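Local coordinates for SmhB (Serratia marcescens, PDB 6ZZ5), which forms one part of Smh, a tripartite alpha-pore forming toxin, and is captured in its soluble form, at residues 48-53 against 142-147; 92-95 against 101-104; 293-298 against 306-311. All blocks are in the same frame, centred on the assembly; numbering follows the deposited sequence. Where two conformers were deposited one is given.

Contact 1: residues 48-53 against 142-147; sequences RQINTG and QLIVVN
I144 reaches toward Q49 and I50 with CG1 trans to its own carbonyl carbon (chi1 -61°). CD1 lies against the base of Q49, 3.8 Å from Q49 CB and at much the same range from the backbone O of Q49. CG2 reaches I50, with I50 CG1 3.6 Å from I144 CG2, and also borders the Q49 side chain. The I144 side chain runs at a slant to both partners. The Q49 side chain sets CG trans to the carbonyl carbon, beside the backbone N (chi1 -71°), and is extended beyond CG. Its OE1 runs alongside the I144 branches and reaches water 1. The water donates to Q49 OE1 at 3.1 Å and to I144 O at 3.0 Å, so a single molecule joins side chain to backbone across the helices. Within segment 48-53, R48 O accepts from both T52 N and T52 OG1, which arrive from opposite faces of its plane. I50 also packs on A257 and I260 of helix 252-300. Here helices 44-92 and 99-151 pair in opposite directions within the bundle. The chemistry is mixed. Apolar packing by I144 on I50 and on the aliphatic base of Q49 is joined by one water bridge, which is the polar link across the two segments.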
loop_
_atom_site.group_PDB
_atom_site.type_symbol
_atom_site.label_atom_id
_atom_site.label_comp_id
_atom_site.label_asym_id
_atom_site.label_seq_id
_atom_site.Cartn_x
_atom_site.Cartn_y
_atom_site.Cartn_z
ATOM N N ARG A 48 13.167 -14.610 22.787
ATOM C CA ARG A 48 12.939 -15.673 21.762
ATOM C C ARG A 48 11.563 -15.543 21.144
ATOM O O ARG A 48 11.447 -15.661 19.917
ATOM C CB ARG A 48 13.184 -17.054 22.360
ATOM C CG ARG A 48 14.677 -17.331 22.509
ATOM C CD ARG A 48 15.085 -18.683 21.961
ATOM N NE ARG A 48 14.725 -19.625 22.999
ATOM C CZ ARG A 48 15.567 -20.144 23.879
ATOM N NH1 ARG A 48 16.862 -19.878 23.810
ATOM N NH2 ARG A 48 15.114 -20.973 24.800
ATOM N N GLN A 49 10.545 -15.340 21.970
ATOM C CA GLN A 49 9.164 -15.189 21.449
ATOM C C GLN A 49 9.097 -13.974 20.503
ATOM O O GLN A 49 8.481 -14.068 19.429
ATOM C CB GLN A 49 8.167 -15.094 22.618
ATOM C CG GLN A 49 7.989 -16.411 23.348
ATOM C CD GLN A 49 7.288 -16.282 24.681
ATOM O OE1 GLN A 49 6.917 -15.204 25.136
ATOM N NE2 GLN A 49 7.207 -17.390 25.387
ATOM N N ILE A 50 9.644 -12.845 20.934
ATOM C CA ILE A 50 9.581 -11.594 20.122
ATOM C C ILE A 50 10.301 -11.815 18.791
ATOM O O ILE A 50 9.820 -11.336 17.753
ATOM C CB ILE A 50 10.173 -10.428 20.912
ATOM C CG1 ILE A 50 9.279 -10.083 22.109
ATOM C CG2 ILE A 50 10.424 -9.238 19.998
ATOM C CD1 ILE A 50 9.996 -9.250 23.090
ATOM N N ASN A 51 11.498 -12.423 18.837
ATOM C CA ASN A 51 12.308 -12.589 17.609
ATOM C C ASN A 51 11.623 -13.629 16.708
ATOM O O ASN A 51 11.677 -13.479 15.477
ATOM C CB ASN A 51 13.751 -12.883 17.990
ATOM C CG ASN A 51 14.433 -11.625 18.488
ATOM O OD1 ASN A 51 13.954 -10.529 18.166
ATOM N ND2 ASN A 51 15.570 -11.761 19.165
ATOM N N THR A 52 10.966 -14.626 17.270
ATOM C CA THR A 52 10.159 -15.593 16.485
ATOM C C THR A 52 9.076 -14.789 15.781
ATOM O O THR A 52 8.894 -14.970 14.551
ATOM C CB THR A 52 9.572 -16.724 17.348
ATOM O OG1 THR A 52 10.713 -17.408 17.803
ATOM C CG2 THR A 52 8.636 -17.676 16.620
ATOM N N GLY A 53 8.365 -13.949 16.540
ATOM C CA GLY A 53 7.376 -13.032 15.946
ATOM C C GLY A 53 7.931 -12.175 14.827
ATOM O O GLY A 53 7.279 -12.011 13.755
ATOM N N GLN A 142 0.667 -9.747 20.691
ATOM C CA GLN A 142 0.383 -8.860 21.861
ATOM C C GLN A 142 0.416 -9.651 23.167
ATOM O O GLN A 142 0.778 -9.070 24.169
ATOM C CB GLN A 142 -0.979 -8.165 21.715
ATOM C CG GLN A 142 -0.982 -7.064 20.667
ATOM C CD GLN A 142 0.121 -6.044 20.882
ATOM O OE1 GLN A 142 0.967 -5.839 20.037
ATOM N NE2 GLN A 142 0.115 -5.399 22.024
ATOM N N LEU A 143 0.136 -10.945 23.171
ATOM C CA LEU A 143 0.195 -11.760 24.418
ATOM C C LEU A 143 1.621 -11.715 24.991
ATOM O O LEU A 143 1.772 -11.619 26.210
ATOM C CB LEU A 143 -0.230 -13.201 24.167
ATOM C CG LEU A 143 -1.612 -13.411 23.541
ATOM C CD1 LEU A 143 -1.901 -14.894 23.442
ATOM C CD2 LEU A 143 -2.700 -12.704 24.329
ATOM N N ILE A 144 2.630 -11.725 24.111
ATOM C CA ILE A 144 4.069 -11.722 24.482
ATOM C C ILE A 144 4.380 -10.454 25.302
ATOM O O ILE A 144 5.087 -10.522 26.291
ATOM C CB ILE A 144 4.940 -11.835 23.217
ATOM C CG1 ILE A 144 4.659 -13.149 22.469
ATOM C CG2 ILE A 144 6.419 -11.685 23.579
ATOM C CD1 ILE A 144 5.199 -13.218 21.081
ATOM N N VAL A 145 3.870 -9.310 24.866
ATOM C CA VAL A 145 4.118 -7.988 25.471
ATOM C C VAL A 145 3.508 -7.961 26.871
ATOM O O VAL A 145 4.199 -7.483 27.803
ATOM C CB VAL A 145 3.547 -6.853 24.593
ATOM C CG1 VAL A 145 3.882 -5.502 25.219
ATOM C CG2 VAL A 145 4.062 -6.914 23.164
ATOM N N VAL A 146 2.269 -8.431 27.014
ATOM C CA VAL A 146 1.581 -8.460 28.329
ATOM C C VAL A 146 2.412 -9.356 29.260
ATOM O O VAL A 146 2.673 -8.910 30.373
ATOM C CB VAL A 146 0.118 -8.925 28.230
ATOM C CG1 VAL A 146 -0.521 -9.004 29.595
ATOM C CG2 VAL A 146 -0.692 -8.009 27.312
ATOM N N ASN A 147 2.837 -10.534 28.794
ATOM C CA ASN A 147 3.585 -11.509 29.632
ATOM C C ASN A 147 4.892 -10.855 30.096
ATOM O O ASN A 147 5.220 -10.986 31.258
ATOM C CB ASN A 147 3.831 -12.822 28.887
ATOM C CG ASN A 147 2.563 -13.633 28.736
ATOM O OD1 ASN A 147 1.699 -13.578 29.606
ATOM N ND2 ASN A 147 2.456 -14.405 27.663
HETATM O O HOH W 1 6.994 -12.701 26.889
#

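Contact 2: residues 92-95 against 101-104; sequences VMPS and QWLS
W102 NE1 donates to water 2 at 3.1 Å. The water sits at the edge of the indole, in the ring plane. It also lies 3.0 Å from M93 O, toward which it can donate. This one molecule thus links the indole N-H to a carbonyl of the loop. M93 makes the main apolar contact. Its side chain lies along one face of W102. CB starts over the benzene part, with W102 CZ2 3.7 Å from M93 CB. SD follows above the six-membered ring, 4.4 Å from its centroid and 11° off the normal. This is a Met-aromatic contact made over the face. The chain then bends at its last torsion (chi3 76°) and sets CE above the five-membered ring. CE is 4.0 Å from that centroid and 17° off the normal, a CH-pi contact. The same methyl also touches the backbone of Q101, with Q101 O 3.6 Å from M93 CE. P94 N lies obliquely to the ring, 4.1 Å from W102 CZ2. Q101 OE1 accepts from the backbone N of T98. W102 also packs on L299 of helix 252-300 and on L309 of helix 306-319. The contact folds the loop after helix 44-92 back onto the first turns of helix 99-151, at the bend of a helical hairpin. Its chemistry divides by ring region. The polarisable sulfur and the methyl hydrogens, probably slightly positive, suit the pi face. The polar N-H at the rim is satisfied by water.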
loop_
_atom_site.group_PDB
_atom_site.type_symbol
_atom_site.label_atom_id
_atom_site.label_comp_id
_atom_site.label_asym_id
_atom_site.label_seq_id
_atom_site.Cartn_x
_atom_site.Cartn_y
_atom_site.Cartn_z
ATOM N N VAL A 92 -10.116 1.000 -35.647
ATOM C CA VAL A 92 -10.154 0.154 -36.870
ATOM C C VAL A 92 -11.568 -0.250 -37.266
ATOM O O VAL A 92 -11.743 -0.512 -38.478
ATOM C CB VAL A 92 -9.207 -1.057 -36.846
ATOM C CG1 VAL A 92 -7.816 -0.695 -36.376
ATOM C CG2 VAL A 92 -9.757 -2.213 -36.087
ATOM N N MET A 93 -12.528 -0.360 -36.335
ATOM C CA MET A 93 -13.815 -1.041 -36.655
ATOM C C MET A 93 -14.940 -0.119 -37.118
ATOM O O MET A 93 -15.715 -0.511 -37.992
ATOM C CB MET A 93 -14.298 -1.906 -35.495
ATOM C CG MET A 93 -13.352 -3.051 -35.338
ATOM S SD MET A 93 -13.984 -4.218 -34.106
ATOM C CE MET A 93 -15.219 -4.935 -35.177
ATOM N N PRO A 94 -15.101 1.106 -36.585
ATOM C CA PRO A 94 -16.206 1.965 -37.013
ATOM C C PRO A 94 -16.271 2.206 -38.514
ATOM O O PRO A 94 -17.348 2.195 -39.027
ATOM C CB PRO A 94 -15.944 3.246 -36.240
ATOM C CG PRO A 94 -15.324 2.744 -34.957
ATOM C CD PRO A 94 -14.379 1.662 -35.437
ATOM N N SER A 95 -15.141 2.330 -39.200
ATOM C CA SER A 95 -15.103 2.449 -40.669
ATOM C C SER A 95 -15.043 1.039 -41.310
ATOM O O SER A 95 -13.959 0.584 -41.762
ATOM C CB SER A 95 -14.007 3.398 -41.116
ATOM O OG SER A 95 -14.065 3.560 -42.511
ATOM N N GLN A 101 -18.194 -9.117 -37.403
ATOM C CA GLN A 101 -16.886 -8.663 -36.848
ATOM C C GLN A 101 -17.084 -8.009 -35.491
ATOM O O GLN A 101 -16.294 -8.306 -34.562
ATOM C CB GLN A 101 -16.239 -7.727 -37.853
ATOM C CG GLN A 101 -15.725 -8.476 -39.071
ATOM C CD GLN A 101 -15.011 -7.592 -40.036
ATOM O OE1 GLN A 101 -15.593 -6.675 -40.595
ATOM N NE2 GLN A 101 -13.749 -7.931 -40.301
ATOM N N TRP A 102 -18.140 -7.205 -35.333
ATOM C CA TRP A 102 -18.438 -6.565 -34.026
ATOM C C TRP A 102 -18.773 -7.629 -32.976
ATOM O O TRP A 102 -18.280 -7.493 -31.833
ATOM C CB TRP A 102 -19.560 -5.546 -34.145
ATOM C CG TRP A 102 -19.105 -4.211 -34.586
ATOM C CD1 TRP A 102 -19.361 -3.617 -35.788
ATOM C CD2 TRP A 102 -18.410 -3.252 -33.786
ATOM N NE1 TRP A 102 -18.815 -2.376 -35.797
ATOM C CE2 TRP A 102 -18.243 -2.117 -34.594
ATOM C CE3 TRP A 102 -17.908 -3.246 -32.496
ATOM C CZ2 TRP A 102 -17.588 -0.985 -34.154
ATOM C CZ3 TRP A 102 -17.274 -2.108 -32.040
ATOM C CH2 TRP A 102 -17.143 -0.987 -32.862
ATOM N N LEU A 103 -19.539 -8.665 -33.330
ATOM C CA LEU A 103 -19.847 -9.767 -32.392
ATOM C C LEU A 103 -18.525 -10.459 -32.005
ATOM O O LEU A 103 -18.351 -10.774 -30.827
ATOM C CB LEU A 103 -20.804 -10.790 -33.027
ATOM C CG LEU A 103 -22.248 -10.309 -33.186
ATOM C CD1 LEU A 103 -23.001 -11.233 -34.148
ATOM C CD2 LEU A 103 -22.962 -10.216 -31.821
ATOM N N SER A 104 -17.640 -10.756 -32.962
ATOM C CA SER A 104 -16.368 -11.438 -32.603
ATOM C C SER A 104 -15.550 -10.511 -31.692
ATOM O O SER A 104 -15.016 -10.986 -30.669
ATOM C CB SER A 104 -15.594 -11.846 -33.829
ATOM O OG SER A 104 -16.363 -12.745 -34.597
HETATM O O HOH W 2 -18.675 -0.656 -38.395
#

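Contact 3: residues 293-298 against 306-311; sequences ETLNAN and DSFLRQ. With SO4 (sulfate ion), chain D.
L295, F308 and L309 form the close part of this contact. L295 CD2 does the touching for segment 293-298. It comes to the edge of the F308 ring, near the ring plane, 3.9 Å from F308 CE2. The two side chains lie at about a right angle. F308 CG is trans to its backbone N (chi1 -179°), which swings the ring toward the leucine. The same methyl faces L309, with L309 CD2 4.3 Å from L295 CD2. L295 and L309 are buried, while the phenyl is largely exposed and forms the solvent border of the patch. A sulfate site on helix 306-319 lies away from this leucine packing. There R310 bends at chi3 (-86°) and lays its guanidinium over the backbone carbonyl carbon of D306. The edge of the group grips a sulfate, probably from the crystallisation liquor. R310 NH2 donates to sulfate O3 at 2.7 Å in a nearly straight bond (176°). R310 NH1 donates to O1 at a longer 3.2 Å. D306 OD2 lies 2.9 Å from the same O1. The contact joins the end of helix 252-300 to the start of helix 306-319 across a short turn. I304 of that turn packs on L295. Helix 99-151 flanks both segments, with L103 against N296 and K99 against D306.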
loop_
_atom_site.group_PDB
_atom_site.type_symbol
_atom_site.label_atom_id
_atom_site.label_comp_id
_atom_site.label_asym_id
_atom_site.label_seq_id
_atom_site.Cartn_x
_atom_site.Cartn_y
_atom_site.Cartn_z
ATOM N N GLU A 293 -20.010 -7.797 -21.923
ATOM C CA GLU A 293 -20.892 -8.972 -22.102
ATOM C C GLU A 293 -22.299 -8.503 -22.485
ATOM O O GLU A 293 -22.885 -9.116 -23.368
ATOM C CB GLU A 293 -20.935 -9.856 -20.851
ATOM C CG GLU A 293 -19.649 -10.657 -20.689
ATOM C CD GLU A 293 -19.387 -11.289 -19.328
ATOM O OE1 GLU A 293 -20.277 -11.224 -18.483
ATOM O OE2 GLU A 293 -18.257 -11.827 -19.122
ATOM N N THR A 294 -22.807 -7.448 -21.851
ATOM C CA THR A 294 -24.145 -6.899 -22.174
ATOM C C THR A 294 -24.193 -6.394 -23.622
ATOM O O THR A 294 -25.213 -6.680 -24.326
ATOM C CB THR A 294 -24.585 -5.862 -21.141
ATOM O OG1 THR A 294 -24.488 -6.548 -19.900
ATOM C CG2 THR A 294 -26.029 -5.448 -21.319
ATOM N N LEU A 295 -23.178 -5.673 -24.063
ATOM C CA LEU A 295 -23.100 -5.197 -25.459
ATOM C C LEU A 295 -23.185 -6.390 -26.409
ATOM O O LEU A 295 -23.943 -6.325 -27.418
ATOM C CB LEU A 295 -21.821 -4.389 -25.669
ATOM C CG LEU A 295 -21.750 -3.063 -24.893
ATOM C CD1 LEU A 295 -20.353 -2.491 -24.978
ATOM C CD2 LEU A 295 -22.758 -2.027 -25.387
ATOM N N ASN A 296 -22.400 -7.432 -26.142
ATOM C CA ASN A 296 -22.297 -8.656 -26.985
ATOM C C ASN A 296 -23.674 -9.325 -27.102
ATOM O O ASN A 296 -24.123 -9.560 -28.201
ATOM C CB ASN A 296 -21.243 -9.620 -26.410
ATOM C CG ASN A 296 -20.882 -10.689 -27.424
ATOM O OD1 ASN A 296 -21.368 -10.671 -28.543
ATOM N ND2 ASN A 296 -19.923 -11.520 -27.106
ATOM N N ALA A 297 -24.347 -9.570 -25.977
ATOM C CA ALA A 297 -25.705 -10.156 -25.914
ATOM C C ALA A 297 -26.708 -9.247 -26.643
ATOM O O ALA A 297 -27.524 -9.755 -27.464
ATOM C CB ALA A 297 -26.111 -10.427 -24.448
ATOM N N ASN A 298 -26.603 -7.942 -26.450
ATOM C CA ASN A 298 -27.577 -6.964 -26.986
ATOM C C ASN A 298 -27.432 -6.862 -28.508
ATOM O O ASN A 298 -28.432 -6.739 -29.243
ATOM C CB ASN A 298 -27.467 -5.627 -26.249
ATOM C CG ASN A 298 -28.237 -5.652 -24.940
ATOM O OD1 ASN A 298 -29.026 -6.549 -24.723
ATOM N ND2 ASN A 298 -27.965 -4.726 -24.039
ATOM N N ASP A 306 -24.937 -1.917 -35.100
ATOM C CA ASP A 306 -23.530 -1.491 -35.312
ATOM C C ASP A 306 -23.410 0.010 -35.129
ATOM O O ASP A 306 -22.386 0.467 -34.660
ATOM C CB ASP A 306 -23.053 -1.931 -36.699
ATOM C CG ASP A 306 -22.919 -3.448 -36.786
ATOM O OD1 ASP A 306 -23.105 -4.092 -35.783
ATOM O OD2 ASP A 306 -22.605 -3.965 -37.848
ATOM N N SER A 307 -24.433 0.773 -35.487
ATOM C CA SER A 307 -24.397 2.245 -35.342
ATOM C C SER A 307 -24.222 2.631 -33.863
ATOM O O SER A 307 -23.430 3.533 -33.559
ATOM C CB SER A 307 -25.630 2.853 -35.956
ATOM O OG SER A 307 -25.500 4.239 -35.899
ATOM N N PHE A 308 -24.880 1.909 -32.960
ATOM C CA PHE A 308 -24.790 2.158 -31.510
ATOM C C PHE A 308 -23.333 1.951 -31.087
ATOM O O PHE A 308 -22.757 2.738 -30.342
ATOM C CB PHE A 308 -25.716 1.204 -30.770
ATOM C CG PHE A 308 -25.692 1.400 -29.292
ATOM C CD1 PHE A 308 -26.556 2.306 -28.701
ATOM C CD2 PHE A 308 -24.855 0.642 -28.491
ATOM C CE1 PHE A 308 -26.580 2.474 -27.323
ATOM C CE2 PHE A 308 -24.874 0.816 -27.111
ATOM C CZ PHE A 308 -25.724 1.741 -26.524
ATOM N N LEU A 309 -22.738 0.869 -31.558
ATOM C CA LEU A 309 -21.350 0.494 -31.169
ATOM C C LEU A 309 -20.332 1.469 -31.780
ATOM O O LEU A 309 -19.375 1.831 -31.086
ATOM C CB LEU A 309 -21.087 -0.941 -31.601
ATOM C CG LEU A 309 -21.850 -1.980 -30.777
ATOM C CD1 LEU A 309 -21.815 -3.309 -31.490
ATOM C CD2 LEU A 309 -21.260 -2.077 -29.373
ATOM N N ARG A 310 -20.544 1.897 -33.020
ATOM C CA ARG A 310 -19.700 2.972 -33.582
ATOM C C ARG A 310 -19.732 4.195 -32.652
ATOM O O ARG A 310 -18.637 4.669 -32.289
ATOM C CB ARG A 310 -20.119 3.272 -35.012
ATOM C CG ARG A 310 -19.897 2.094 -35.935
ATOM C CD ARG A 310 -19.915 2.478 -37.411
ATOM N NE ARG A 310 -21.285 2.459 -37.815
ATOM C CZ ARG A 310 -21.920 1.482 -38.470
ATOM N NH1 ARG A 310 -21.317 0.388 -38.906
ATOM N NH2 ARG A 310 -23.201 1.624 -38.702
ATOM N N GLN A 311 -20.926 4.670 -32.273
ATOM C CA GLN A 311 -21.103 5.855 -31.391
ATOM C C GLN A 311 -20.339 5.596 -30.090
ATOM O O GLN A 311 -19.559 6.474 -29.639
ATOM C CB GLN A 311 -22.589 6.152 -31.111
ATOM C CG GLN A 311 -22.900 7.466 -30.370
ATOM C CD GLN A 311 -22.572 7.566 -28.880
ATOM O OE1 GLN A 311 -22.695 6.586 -28.111
ATOM N NE2 GLN A 311 -22.128 8.758 -28.446
HETATM S S SO4 D . -24.385 -1.596 -40.473
HETATM O O1 SO4 D . -23.100 -2.041 -39.972
HETATM O O2 SO4 D . -24.358 -1.560 -41.904
HETATM O O3 SO4 D . -24.662 -0.286 -39.962
HETATM O O4 SO4 D . -25.415 -2.488 -40.017
#

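Contacts 2 and 3 share one end of the long helical bundle, and contact 1 lies toward the other. The centres of contacts 2 and 3 are about 10 Å apart, and the two touch. P94 packs on R310, and the W102 ring lies against D306. The sulfate held by R310 lies about 6 Å from the W102 side chain, nearest atoms. Contact 1 is about 63 Å from contact 2 and 60 Å from contact 3, centre to centre. Helix 99-151 spans that distance and carries one side of contacts 1 and 2. Thus one contact pairs the hairpin helices far from their bend, while the other closes the bend itself.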